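Local coordinates for protein diacylglycerol lipase (Aspergillus oryzae, PDB 5XK2) that probably hydrolyses the ester bonds of mono- and diacylglycerols as a fungal class 3 lipase of the alpha/beta-hydrolase fold, captured here in a closed conformation, at residues A[20-25]-A[176-181]; A[39-44]-A[56-61]; A[75-80]-A[140-145]; A[201-206]-A[265-270]. All blocks are in the same frame, centred on the assembly; numbering follows the deposited sequence.

Overall arrangement
The four contacts are strung across one mixed beta sheet. Interaction 1, buried near the centre of the chain, lays helix 14-27 on strand 173-178 through aromatic rings. Interactions 2 and 3 sit at one end of the sheet, on the neighbouring strands 58-65 and 71-78; the first is mainly backbone hydrogen bonding, the second a surface contact of a few side chains round one tyrosine. Tyr24 of interaction 1 reaches both, bonding to Ser57 and Asp78. Interaction 4 follows from strand 198-203, next to strand 173-178, and is rich in polar and charged groups, consistent with a catalytic site; its centre lies about 32 Å from that of interaction 3.

Interaction 1. Residues A[20-25]-A[176-181]; sequences FWVQYA and YAYAAP
Trp21, on helix 14-27, lays its indole against the ring of Tyr176 on strand 173-178. This is an offset stack: the five-membered ring and the phenol have centroids 4.1 Å apart and planes tilted by 29°, and the closest approach is Trp21 CD1 to Tyr176 CZ at 3.2 Å. Both side chains carry CG on the side of CA remote from the carbonyl carbon (chi1 near -60° in both), which brings the rings together between helix and sheet. The methylene joins in as well, Trp21 CB standing over the Tyr176 face as a CH-pi donor. On its other face the edge of the Phe20 ring, led by CD2, points at the middle of the indole, giving it an aromatic neighbour on each face, one roughly flat against it and one edge-on.

Two residues along the strand, Tyr178 repeats the Tyr176 rotamer and offers a face to Val22. CB of the valine is 3.7 Å from the Tyr178 ring centroid, 18° off the normal, while CG2, swung opposite the backbone N, lies over the CG side of the ring. Ala25 CB adds a looser touch at Tyr178 CD2.

The hydroxyls and the indole N-H bond to the helix rather than across these faces: Tyr176 OH and Trp21 NE1 each take a carboxylate oxygen of Asp17, and Tyr178 OH pairs with Phe18 O. Stacking and CH-pi contacts therefore supply the apolar grip, while Asp17 and Phe18 satisfy the buried polar tips.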
loop_
_atom_site.group_PDB
_atom_site.type_symbol
_atom_site.label_atom_id
_atom_site.label_comp_id
_atom_site.label_asym_id
_atom_site.label_seq_id
_atom_site.Cartn_x
_atom_site.Cartn_y
_atom_site.Cartn_z
ATOM N N PHE A 20 20.656 15.719 -6.915
ATOM C CA PHE A 20 20.687 16.513 -5.699
ATOM C C PHE A 20 19.302 16.810 -5.107
ATOM O O PHE A 20 19.052 16.536 -3.932
ATOM C CB PHE A 20 21.423 17.828 -5.972
ATOM C CG PHE A 20 21.459 18.758 -4.795
ATOM C CD1 PHE A 20 22.187 18.429 -3.668
ATOM C CD2 PHE A 20 20.763 19.963 -4.822
ATOM C CE1 PHE A 20 22.243 19.281 -2.570
ATOM C CE2 PHE A 20 20.812 20.819 -3.730
ATOM C CZ PHE A 20 21.538 20.480 -2.603
ATOM N N TRP A 21 18.373 17.338 -5.908
ATOM C CA TRP A 21 17.130 17.825 -5.310
ATOM C C TRP A 21 16.284 16.682 -4.764
ATOM O O TRP A 21 15.477 16.896 -3.850
ATOM C CB TRP A 21 16.316 18.685 -6.317
ATOM C CG TRP A 21 17.112 19.886 -6.741
ATOM C CD1 TRP A 21 17.749 20.063 -7.923
ATOM C CD2 TRP A 21 17.430 21.031 -5.934
ATOM N NE1 TRP A 21 18.425 21.274 -7.928
ATOM C CE2 TRP A 21 18.255 21.872 -6.706
ATOM C CE3 TRP A 21 17.101 21.418 -4.627
ATOM C CZ2 TRP A 21 18.735 23.092 -6.231
ATOM C CZ3 TRP A 21 17.582 22.632 -4.155
ATOM C CH2 TRP A 21 18.400 23.449 -4.955
ATOM N N VAL A 22 16.495 15.469 -5.272
ATOM C CA VAL A 22 15.733 14.328 -4.762
ATOM C C VAL A 22 16.058 14.085 -3.275
ATOM O O VAL A 22 15.249 13.522 -2.545
ATOM C CB VAL A 22 15.992 13.044 -5.596
ATOM C CG1 VAL A 22 17.435 12.556 -5.447
ATOM C CG2 VAL A 22 14.967 11.948 -5.249
ATOM N N GLN A 23 17.220 14.539 -2.825
ATOM C CA GLN A 23 17.575 14.384 -1.416
ATOM C C GLN A 23 16.711 15.257 -0.506
ATOM O O GLN A 23 16.506 14.932 0.670
ATOM C CB GLN A 23 19.058 14.696 -1.205
ATOM C CG GLN A 23 19.984 13.681 -1.871
ATOM C CD GLN A 23 21.423 14.079 -1.739
ATOM O OE1 GLN A 23 21.870 14.418 -0.650
ATOM N NE2 GLN A 23 22.152 14.087 -2.854
ATOM N N TYR A 24 16.192 16.372 -1.028
ATOM C CA TYR A 24 15.220 17.135 -0.251
ATOM C C TYR A 24 13.892 16.395 -0.154
ATOM O O TYR A 24 13.243 16.417 0.887
ATOM C CB TYR A 24 15.003 18.536 -0.844
ATOM C CG TYR A 24 16.123 19.495 -0.527
ATOM C CD1 TYR A 24 16.193 20.121 0.717
ATOM C CD2 TYR A 24 17.114 19.776 -1.466
ATOM C CE1 TYR A 24 17.211 20.998 1.015
ATOM C CE2 TYR A 24 18.150 20.652 -1.177
ATOM C CZ TYR A 24 18.190 21.265 0.062
ATOM O OH TYR A 24 19.200 22.140 0.386
ATOM N N ALA A 25 13.480 15.762 -1.248
ATOM C CA ALA A 25 12.325 14.880 -1.200
ATOM C C ALA A 25 12.519 13.781 -0.165
ATOM O O ALA A 25 11.619 13.488 0.614
ATOM C CB ALA A 25 12.074 14.262 -2.588
ATOM N N TYR A 176 10.649 19.962 -9.036
ATOM C CA TYR A 176 11.210 18.618 -9.179
ATOM C C TYR A 176 10.206 17.637 -8.614
ATOM O O TYR A 176 10.001 17.575 -7.399
ATOM C CB TYR A 176 12.575 18.483 -8.477
ATOM C CG TYR A 176 13.653 19.380 -9.057
ATOM C CD1 TYR A 176 13.715 20.735 -8.717
ATOM C CD2 TYR A 176 14.565 18.894 -9.980
ATOM C CE1 TYR A 176 14.700 21.571 -9.260
ATOM C CE2 TYR A 176 15.536 19.715 -10.531
ATOM C CZ TYR A 176 15.608 21.041 -10.154
ATOM O OH TYR A 176 16.575 21.854 -10.700
ATOM N N ALA A 177 9.562 16.883 -9.499
ATOM C CA ALA A 177 8.484 15.991 -9.086
ATOM C C ALA A 177 8.874 14.554 -9.371
ATOM O O ALA A 177 8.638 14.043 -10.457
ATOM C CB ALA A 177 7.205 16.362 -9.825
ATOM N N TYR A 178 9.378 13.877 -8.352
ATOM C CA TYR A 178 9.924 12.533 -8.557
ATOM C C TYR A 178 8.820 11.521 -8.343
ATOM O O TYR A 178 8.259 11.470 -7.265
ATOM C CB TYR A 178 11.078 12.276 -7.580
ATOM C CG TYR A 178 12.258 13.204 -7.767
ATOM C CD1 TYR A 178 13.278 12.880 -8.668
ATOM C CD2 TYR A 178 12.363 14.397 -7.040
ATOM C CE1 TYR A 178 14.374 13.729 -8.861
ATOM C CE2 TYR A 178 13.455 15.242 -7.211
ATOM C CZ TYR A 178 14.451 14.908 -8.127
ATOM O OH TYR A 178 15.529 15.760 -8.286
ATOM N N ALA A 179 8.509 10.723 -9.365
ATOM C CA ALA A 179 7.540 9.626 -9.228
ATOM C C ALA A 179 6.126 10.134 -8.994
ATOM O O ALA A 179 5.351 9.518 -8.275
ATOM C CB ALA A 179 7.939 8.671 -8.072
ATOM N N ALA A 180 5.783 11.256 -9.614
ATOM C CA ALA A 180 4.492 11.878 -9.354
ATOM C C ALA A 180 3.341 11.172 -10.049
ATOM O O ALA A 180 3.425 10.850 -11.242
ATOM C CB ALA A 180 4.517 13.345 -9.811
ATOM N N PRO A 181 2.245 10.983 -9.321
ATOM C CA PRO A 181 0.923 10.765 -9.922
ATOM C C PRO A 181 0.534 11.916 -10.848
ATOM O O PRO A 181 1.072 13.012 -10.724
ATOM C CB PRO A 181 -0.024 10.756 -8.717
ATOM C CG PRO A 181 0.841 10.463 -7.517
ATOM C CD PRO A 181 2.211 11.021 -7.844
#

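Interaction 2. Residues A[39-44]-A[56-61]; sequences GEKLNC and GSTVKL
Three backbone hydrogen bonds join Gly39, Glu40 and Leu42 to Val59 and Ser57. Gly39 N reaches Val59 O at 2.8 Å, and Val59 N returns a bond to Glu40 O at 2.9 Å; both are close to straight. Leu42 N then donates to Ser57 O over 3.0 Å. A water reinforces this end by donating to both Leu42 O and Ser57 O.

The last two of the backbone bonds flank a single beta bridge, Lys41 with Thr58, which brings the loop between helices 31-34 and 50-55 across the start of strand 58-65, the outermost strand of the main sheet within this chain. Just before the strand, Gly56 closes helix 50-55 in a Schellman motif.

On the buried side, Leu42 CD2 meets Val59 CG2 at 3.5 Å, the two side chains crossing at about a right angle, and Leu42 CD1 lies against Ser57 CB. On the more exposed side, Thr58 turns its methyl CG2 opposite the backbone N (chi1 -56° for OG1), where it packs on Gly39 C at 3.5 Å. Lys41, bent at chi2 (-60°), folds its chain back so that CD rests 3.5 Å from Thr58 OG1.

Ser57 OG bonds to Tyr24, and Asn43 ND2 is held by Lys41 O at 3.0 Å.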
loop_
_atom_site.group_PDB
_atom_site.type_symbol
_atom_site.label_atom_id
_atom_site.label_comp_id
_atom_site.label_asym_id
_atom_site.label_seq_id
_atom_site.Cartn_x
_atom_site.Cartn_y
_atom_site.Cartn_z
ATOM N N GLY A 39 15.367 26.883 12.527
ATOM C CA GLY A 39 16.767 26.821 12.897
ATOM C C GLY A 39 17.351 25.419 12.999
ATOM O O GLY A 39 18.573 25.277 13.098
ATOM N N GLU A 40 16.516 24.375 12.977
ATOM C CA GLU A 40 17.078 23.017 12.999
ATOM C C GLU A 40 17.620 22.632 11.624
ATOM O O GLU A 40 17.007 22.949 10.592
ATOM C CB GLU A 40 16.039 21.996 13.481
ATOM C CG GLU A 40 15.462 22.364 14.866
ATOM C CD GLU A 40 14.551 21.291 15.454
ATOM O OE1 GLU A 40 14.744 20.104 15.134
ATOM O OE2 GLU A 40 13.662 21.655 16.250
ATOM N N LYS A 41 18.781 21.989 11.605
ATOM C CA LYS A 41 19.395 21.531 10.341
ATOM C C LYS A 41 18.628 20.344 9.790
ATOM O O LYS A 41 18.268 19.433 10.547
ATOM C CB LYS A 41 20.852 21.118 10.567
ATOM C CG LYS A 41 21.786 22.194 11.067
ATOM C CD LYS A 41 21.862 23.331 10.102
ATOM C CE LYS A 41 23.204 24.050 10.201
ATOM N NZ LYS A 41 23.344 24.803 11.475
ATOM N N LEU A 42 18.330 20.361 8.492
ATOM C CA LEU A 42 17.806 19.168 7.842
ATOM C C LEU A 42 18.794 18.029 8.024
ATOM O O LEU A 42 19.986 18.215 7.855
ATOM C CB LEU A 42 17.577 19.417 6.349
ATOM C CG LEU A 42 16.365 20.278 5.984
ATOM C CD1 LEU A 42 16.401 20.525 4.488
ATOM C CD2 LEU A 42 15.046 19.600 6.369
ATOM N N ASN A 43 18.305 16.865 8.406
ATOM C CA ASN A 43 19.196 15.707 8.432
ATOM C C ASN A 43 18.389 14.435 8.304
ATOM O O ASN A 43 17.224 14.381 8.711
ATOM C CB ASN A 43 20.052 15.711 9.702
ATOM C CG ASN A 43 19.251 15.501 10.945
ATOM O OD1 ASN A 43 19.129 14.367 11.436
ATOM N ND2 ASN A 43 18.687 16.584 11.477
ATOM N N CYS A 44 19.013 13.403 7.736
ATOM C CA CYS A 44 18.307 12.159 7.476
ATOM C C CYS A 44 19.019 11.027 8.195
ATOM O O CYS A 44 20.150 10.702 7.848
ATOM C CB CYS A 44 18.244 11.866 5.974
ATOM S SG CYS A 44 17.576 13.310 5.005
ATOM N N GLY A 56 24.380 22.491 4.590
ATOM C CA GLY A 56 23.993 23.152 5.828
ATOM C C GLY A 56 22.554 23.642 5.841
ATOM O O GLY A 56 22.203 24.580 6.578
ATOM N N SER A 57 21.706 23.008 5.036
ATOM C CA SER A 57 20.358 23.546 4.844
ATOM C C SER A 57 19.551 23.491 6.122
ATOM O O SER A 57 19.622 22.527 6.880
ATOM C CB SER A 57 19.643 22.818 3.723
ATOM O OG SER A 57 20.463 22.907 2.564
ATOM N N THR A 58 18.796 24.557 6.345
ATOM C CA THR A 58 18.144 24.786 7.636
ATOM C C THR A 58 16.645 24.972 7.491
ATOM O O THR A 58 16.191 25.708 6.617
ATOM C CB THR A 58 18.740 26.040 8.329
ATOM O OG1 THR A 58 20.165 25.878 8.460
ATOM C CG2 THR A 58 18.171 26.198 9.707
ATOM N N VAL A 59 15.875 24.319 8.360
ATOM C CA VAL A 59 14.416 24.505 8.367
ATOM C C VAL A 59 14.020 25.892 8.847
ATOM O O VAL A 59 14.494 26.371 9.873
ATOM C CB VAL A 59 13.720 23.433 9.263
ATOM C CG1 VAL A 59 12.215 23.706 9.373
ATOM C CG2 VAL A 59 13.952 22.036 8.696
ATOM N N LYS A 60 13.126 26.521 8.087
ATOM C CA LYS A 60 12.506 27.802 8.458
ATOM C C LYS A 60 11.137 27.494 9.053
ATOM O O LYS A 60 10.730 28.106 10.049
ATOM C CB LYS A 60 12.414 28.765 7.275
ATOM C CG LYS A 60 11.966 30.169 7.703
ATOM C CD LYS A 60 13.051 30.751 8.626
ATOM C CE LYS A 60 12.655 32.025 9.317
ATOM N NZ LYS A 60 13.833 32.498 10.116
ATOM N N LEU A 61 10.375 26.647 8.365
ATOM C CA LEU A 61 9.065 26.223 8.851
ATOM C C LEU A 61 8.825 24.775 8.488
ATOM O O LEU A 61 9.190 24.352 7.411
ATOM C CB LEU A 61 7.949 27.095 8.250
ATOM C CG LEU A 61 6.519 26.729 8.685
ATOM C CD1 LEU A 61 6.350 26.839 10.193
ATOM C CD2 LEU A 61 5.508 27.598 7.984
HETATM O O HOH W 1 21.384 20.348 6.979
#

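Interaction 3. Residues A[75-80]-A[140-145]; sequences VAVDNT and PEHSDY
Tyr145 reaches from the loop 140-145 to the end of strand 71-78, where its hydroxyl meets the amide of Asn79. From CB, chi1 of -77° sets CG opposite the carbonyl carbon and aims the ring across the gap between the segments. The ring's CD2 side faces the strand, though CD2 itself comes no nearer than 4.2 Å to Asp78 O. One atom further on, CE2 lies 3.3 Å from Asn79 OD1 and 3.7 Å from Asp78 O, and Val77 CG1 packs against it more loosely. CZ is equally near the Asn79 oxygen, which sits at the ring's edge, near its plane. At the tip, Tyr145 OH donates a hydrogen bond to Asn79 OD1 at 2.5 Å, a short one; the hydroxyl oxygen stands 26° away from the carbonyl plane, and amide and ring planes are turned 79° to each other.

His142 packs beside this pair. Its CB sits over the centre of one Tyr145 face, and Val77 CG1 comes obliquely to the imidazole, 3.8 Å from His142 NE2, the two side chains crossing at about a right angle. Asn79 OD1 also lies at the edge of the imidazole, near its plane. His142 ND1 bonds back to Leu138 O, at the end of helix 118-138, which fixes the ring's rotation.

His142 to Tyr145 form a type I beta turn, closed by Tyr145 N bonding to His142 O. This turn leads from helix 118-138 into strand 146-152, a helix-to-strand connection of the alpha/beta-hydrolase fold packed here on the end of strand 71-78.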
loop_
_atom_site.group_PDB
_atom_site.type_symbol
_atom_site.label_atom_id
_atom_site.label_comp_id
_atom_site.label_asym_id
_atom_site.label_seq_id
_atom_site.Cartn_x
_atom_site.Cartn_y
_atom_site.Cartn_z
ATOM N N VAL A 75 9.702 24.223 4.699
ATOM C CA VAL A 75 10.378 25.236 3.897
ATOM C C VAL A 75 11.759 25.390 4.496
ATOM O O VAL A 75 11.886 25.645 5.697
ATOM C CB VAL A 75 9.651 26.586 3.909
ATOM C CG1 VAL A 75 10.383 27.574 3.008
ATOM C CG2 VAL A 75 8.207 26.410 3.433
ATOM N N ALA A 76 12.788 25.196 3.679
ATOM C CA ALA A 76 14.161 25.260 4.170
ATOM C C ALA A 76 14.991 26.252 3.364
ATOM O O ALA A 76 14.630 26.622 2.233
ATOM C CB ALA A 76 14.799 23.870 4.110
ATOM N N VAL A 77 16.083 26.711 3.965
ATOM C CA VAL A 77 16.974 27.651 3.301
ATOM C C VAL A 77 18.290 26.940 3.025
ATOM O O VAL A 77 18.913 26.403 3.957
ATOM C CB VAL A 77 17.239 28.895 4.174
ATOM C CG1 VAL A 77 18.249 29.802 3.497
ATOM C CG2 VAL A 77 15.947 29.642 4.454
ATOM N N ASP A 78 18.706 26.937 1.759
ATOM C CA ASP A 78 19.988 26.373 1.368
ATOM C C ASP A 78 20.880 27.541 0.929
ATOM O O ASP A 78 20.735 28.063 -0.178
ATOM C CB ASP A 78 19.773 25.355 0.240
ATOM C CG ASP A 78 21.057 24.710 -0.252
ATOM O OD1 ASP A 78 22.153 25.265 -0.053
ATOM O OD2 ASP A 78 20.961 23.634 -0.897
ATOM N N ASN A 79 21.817 27.930 1.794
ATOM C CA ASN A 79 22.660 29.090 1.500
ATOM C C ASN A 79 23.859 28.707 0.652
ATOM O O ASN A 79 24.555 29.562 0.108
ATOM C CB ASN A 79 23.115 29.766 2.793
ATOM C CG ASN A 79 21.996 30.539 3.455
ATOM O OD1 ASN A 79 21.232 31.240 2.776
ATOM N ND2 ASN A 79 21.885 30.415 4.787
ATOM N N THR A 80 24.097 27.413 0.522
ATOM C CA THR A 80 25.180 26.955 -0.332
ATOM C C THR A 80 24.768 27.063 -1.784
ATOM O O THR A 80 25.514 27.584 -2.619
ATOM C CB THR A 80 25.564 25.518 0.017
ATOM O OG1 THR A 80 26.028 25.513 1.364
ATOM C CG2 THR A 80 26.664 25.000 -0.910
ATOM N N PRO A 140 13.486 39.215 1.662
ATOM C CA PRO A 140 14.411 40.360 1.745
ATOM C C PRO A 140 15.877 40.011 1.949
ATOM O O PRO A 140 16.717 40.667 1.343
ATOM C CB PRO A 140 13.889 41.143 2.958
ATOM C CG PRO A 140 12.464 40.804 3.028
ATOM C CD PRO A 140 12.387 39.350 2.636
ATOM N N GLU A 141 16.188 39.006 2.766
ATOM C CA GLU A 141 17.587 38.658 2.991
ATOM C C GLU A 141 18.097 37.568 2.043
ATOM O O GLU A 141 19.258 37.179 2.117
ATOM C CB GLU A 141 17.797 38.201 4.444
ATOM C CG GLU A 141 17.416 39.231 5.526
ATOM C CD GLU A 141 18.222 40.525 5.454
ATOM O OE1 GLU A 141 19.283 40.533 4.786
ATOM O OE2 GLU A 141 17.797 41.538 6.078
ATOM N N HIS A 142 17.179 36.958 1.306
ATOM C CA HIS A 142 17.463 35.935 0.288
ATOM C C HIS A 142 17.052 36.317 -1.141
ATOM O O HIS A 142 16.470 35.479 -1.815
ATOM C CB HIS A 142 16.874 34.606 0.730
ATOM C CG HIS A 142 17.260 34.246 2.137
ATOM N ND1 HIS A 142 16.560 34.704 3.233
ATOM C CD2 HIS A 142 18.303 33.533 2.631
ATOM C CE1 HIS A 142 17.129 34.259 4.341
ATOM N NE2 HIS A 142 18.190 33.542 4.004
ATOM N N SER A 143 17.039 37.605 -1.478
ATOM C CA SER A 143 16.226 38.094 -2.604
ATOM C C SER A 143 16.487 37.452 -3.978
ATOM O O SER A 143 15.572 37.370 -4.790
ATOM C CB SER A 143 16.383 39.617 -2.737
ATOM O OG SER A 143 17.714 39.969 -3.050
ATOM N N ASP A 144 17.715 37.019 -4.238
ATOM C CA ASP A 144 18.047 36.422 -5.535
ATOM C C ASP A 144 18.029 34.894 -5.536
ATOM O O ASP A 144 18.496 34.278 -6.487
ATOM C CB ASP A 144 19.404 36.925 -6.024
ATOM C CG ASP A 144 20.531 36.554 -5.096
ATOM O OD1 ASP A 144 20.257 36.204 -3.926
ATOM O OD2 ASP A 144 21.698 36.635 -5.532
ATOM N N TYR A 145 17.564 34.280 -4.454
ATOM C CA TYR A 145 17.548 32.819 -4.375
ATOM C C TYR A 145 16.527 32.182 -5.305
ATOM O O TYR A 145 15.454 32.758 -5.559
ATOM C CB TYR A 145 17.253 32.358 -2.931
ATOM C CG TYR A 145 18.414 32.444 -1.957
ATOM C CD1 TYR A 145 19.368 33.453 -2.045
ATOM C CD2 TYR A 145 18.545 31.516 -0.937
ATOM C CE1 TYR A 145 20.428 33.531 -1.156
ATOM C CE2 TYR A 145 19.606 31.579 -0.032
ATOM C CZ TYR A 145 20.546 32.591 -0.153
ATOM O OH TYR A 145 21.589 32.682 0.719
#

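Interaction 4. Residues A[201-206]-A[265-270]; sequences FTHNDD and FHSHVW
His268 ND1 donates to Asp206 OD2 at 2.8 Å with an N-H...O angle of 168°, a histidine-carboxylate pair that, with Ser153 bonded to His268 NE2, has the geometry of a Ser-His-Asp triad, probably the catalytic one as in other alpha/beta-hydrolase lipases. The acceptor is approached on its syn side and lies near the imidazole plane, although carboxylate and ring planes are 60° apart. Asp206 places CG anti to its own N (chi1 178°), which extends the carboxylate to His268. Two more direct bonds join the loops: Ser267 OG donates to Asp205 OD1 at 2.7 Å, and His203 ND1 gives its hydrogen to Ser267 O at 2.9 Å, landing on a lone pair within the carbonyl plane. Ser267 CB packs against the type II' turn from His203 to Asp206, 3.6 Å from Asp206 N.

In the next shell, Ser267 OG also accepts from a water that bridges to Asn204 ND2. A second water joins Asp205 OD2 to His266 NE2. Tyr271 OH adds a second bond to Asp206 OD2, while Val208 N holds OD1, so the carboxylate is gripped at both oxygens.

Farther out, Ala229 O takes His203 NE2 and helps position that ring, while Trp270 O lies over the imidazole face.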
loop_
_atom_site.group_PDB
_atom_site.type_symbol
_atom_site.label_atom_id
_atom_site.label_comp_id
_atom_site.label_asym_id
_atom_site.label_seq_id
_atom_site.Cartn_x
_atom_site.Cartn_y
_atom_site.Cartn_z
ATOM N N PHE A 201 9.741 13.133 -13.013
ATOM C CA PHE A 201 10.453 11.873 -13.245
ATOM C C PHE A 201 9.574 10.657 -13.127
ATOM O O PHE A 201 8.648 10.610 -12.324
ATOM C CB PHE A 201 11.612 11.738 -12.248
ATOM C CG PHE A 201 12.624 12.831 -12.384
ATOM C CD1 PHE A 201 12.434 14.036 -11.735
ATOM C CD2 PHE A 201 13.745 12.659 -13.172
ATOM C CE1 PHE A 201 13.366 15.068 -11.855
ATOM C CE2 PHE A 201 14.670 13.678 -13.320
ATOM C CZ PHE A 201 14.477 14.893 -12.658
ATOM N N THR A 202 9.898 9.649 -13.930
ATOM C CA THR A 202 9.334 8.316 -13.778
ATOM C C THR A 202 10.463 7.301 -13.795
ATOM O O THR A 202 11.578 7.595 -14.244
ATOM C CB THR A 202 8.393 7.955 -14.914
ATOM O OG1 THR A 202 9.145 8.002 -16.140
ATOM C CG2 THR A 202 7.193 8.935 -14.985
ATOM N N HIS A 203 10.185 6.104 -13.307
ATOM C CA HIS A 203 11.236 5.094 -13.245
ATOM C C HIS A 203 10.698 3.765 -13.704
ATOM O O HIS A 203 9.849 3.186 -13.023
ATOM C CB HIS A 203 11.772 4.978 -11.816
ATOM C CG HIS A 203 12.869 3.962 -11.672
ATOM N ND1 HIS A 203 12.916 3.063 -10.630
ATOM C CD2 HIS A 203 13.945 3.691 -12.456
ATOM C CE1 HIS A 203 13.988 2.295 -10.758
ATOM N NE2 HIS A 203 14.626 2.649 -11.857
ATOM N N ASN A 204 11.210 3.280 -14.837
ATOM C CA ASN A 204 10.791 1.980 -15.374
ATOM C C ASN A 204 9.273 1.822 -15.315
ATOM O O ASN A 204 8.540 2.687 -15.819
ATOM C CB ASN A 204 11.524 0.843 -14.638
ATOM C CG ASN A 204 13.001 0.799 -15.005
ATOM O OD1 ASN A 204 13.366 1.131 -16.134
ATOM N ND2 ASN A 204 13.847 0.391 -14.059
ATOM N N ASP A 205 8.814 0.727 -14.714
ATOM C CA ASP A 205 7.394 0.355 -14.674
ATOM C C ASP A 205 6.684 0.815 -13.399
ATOM O O ASP A 205 5.699 0.207 -12.979
ATOM C CB ASP A 205 7.201 -1.154 -14.901
ATOM C CG ASP A 205 7.969 -2.021 -13.927
ATOM O OD1 ASP A 205 8.773 -1.500 -13.128
ATOM O OD2 ASP A 205 7.767 -3.260 -13.991
ATOM N N ASP A 206 7.228 1.818 -12.725
ATOM C CA ASP A 206 6.574 2.342 -11.504
ATOM C C ASP A 206 5.061 2.538 -11.741
ATOM O O ASP A 206 4.660 3.184 -12.693
ATOM C CB ASP A 206 7.258 3.667 -11.139
ATOM C CG ASP A 206 6.658 4.342 -9.914
ATOM O OD1 ASP A 206 5.729 3.791 -9.280
ATOM O OD2 ASP A 206 7.159 5.444 -9.588
ATOM N N PHE A 265 5.905 -2.146 -7.755
ATOM C CA PHE A 265 6.050 -1.083 -6.782
ATOM C C PHE A 265 7.508 -0.818 -6.378
ATOM O O PHE A 265 7.860 0.308 -6.053
ATOM C CB PHE A 265 5.212 -1.360 -5.533
ATOM C CG PHE A 265 5.040 -0.150 -4.692
ATOM C CD1 PHE A 265 4.129 0.820 -5.049
ATOM C CD2 PHE A 265 5.855 0.063 -3.589
ATOM C CE1 PHE A 265 3.994 1.961 -4.298
ATOM C CE2 PHE A 265 5.724 1.211 -2.825
ATOM C CZ PHE A 265 4.795 2.159 -3.182
ATOM N N HIS A 266 8.364 -1.833 -6.445
ATOM C CA HIS A 266 9.784 -1.636 -6.145
ATOM C C HIS A 266 10.358 -0.451 -6.939
ATOM O O HIS A 266 11.193 0.291 -6.433
ATOM C CB HIS A 266 10.576 -2.914 -6.453
ATOM C CG HIS A 266 10.599 -3.273 -7.905
ATOM N ND1 HIS A 266 11.630 -2.910 -8.748
ATOM C CD2 HIS A 266 9.689 -3.918 -8.680
ATOM C CE1 HIS A 266 11.370 -3.342 -9.973
ATOM N NE2 HIS A 266 10.201 -3.958 -9.958
ATOM N N SER A 267 9.880 -0.267 -8.168
ATOM C CA SER A 267 10.383 0.808 -9.037
ATOM C C SER A 267 10.081 2.188 -8.462
ATOM O O SER A 267 10.781 3.157 -8.739
ATOM C CB SER A 267 9.778 0.696 -10.438
ATOM O OG SER A 267 10.244 -0.507 -11.055
ATOM N N HIS A 268 9.032 2.268 -7.647
ATOM C CA HIS A 268 8.582 3.554 -7.114
ATOM C C HIS A 268 9.553 4.166 -6.119
ATOM O O HIS A 268 9.554 5.387 -5.947
ATOM C CB HIS A 268 7.206 3.393 -6.425
ATOM C CG HIS A 268 6.566 4.688 -6.023
ATOM N ND1 HIS A 268 6.267 5.685 -6.929
ATOM C CD2 HIS A 268 6.105 5.118 -4.823
ATOM C CE1 HIS A 268 5.673 6.686 -6.296
ATOM N NE2 HIS A 268 5.560 6.365 -5.017
ATOM N N VAL A 269 10.329 3.337 -5.417
ATOM C CA VAL A 269 11.129 3.874 -4.329
ATOM C C VAL A 269 12.566 4.164 -4.726
ATOM O O VAL A 269 13.308 4.710 -3.913
ATOM C CB VAL A 269 11.098 2.941 -3.092
ATOM C CG1 VAL A 269 9.650 2.642 -2.732
ATOM C CG2 VAL A 269 11.845 1.640 -3.368
ATOM N N TRP A 270 12.944 3.845 -5.971
ATOM C CA TRP A 270 14.312 4.098 -6.414
ATOM C C TRP A 270 14.315 5.164 -7.509
ATOM O O TRP A 270 14.167 4.841 -8.686
ATOM C CB TRP A 270 14.938 2.790 -6.952
ATOM C CG TRP A 270 15.057 1.730 -5.902
ATOM C CD1 TRP A 270 14.216 0.677 -5.696
ATOM C CD2 TRP A 270 16.076 1.635 -4.885
ATOM N NE1 TRP A 270 14.646 -0.072 -4.610
ATOM C CE2 TRP A 270 15.779 0.501 -4.102
ATOM C CE3 TRP A 270 17.190 2.410 -4.559
ATOM C CZ2 TRP A 270 16.570 0.118 -3.010
ATOM C CZ3 TRP A 270 17.987 2.010 -3.476
ATOM C CH2 TRP A 270 17.665 0.882 -2.723
HETATM O O HOH W 2 12.915 -0.754 -11.537
HETATM O O HOH W 3 8.673 -4.917 -12.049
#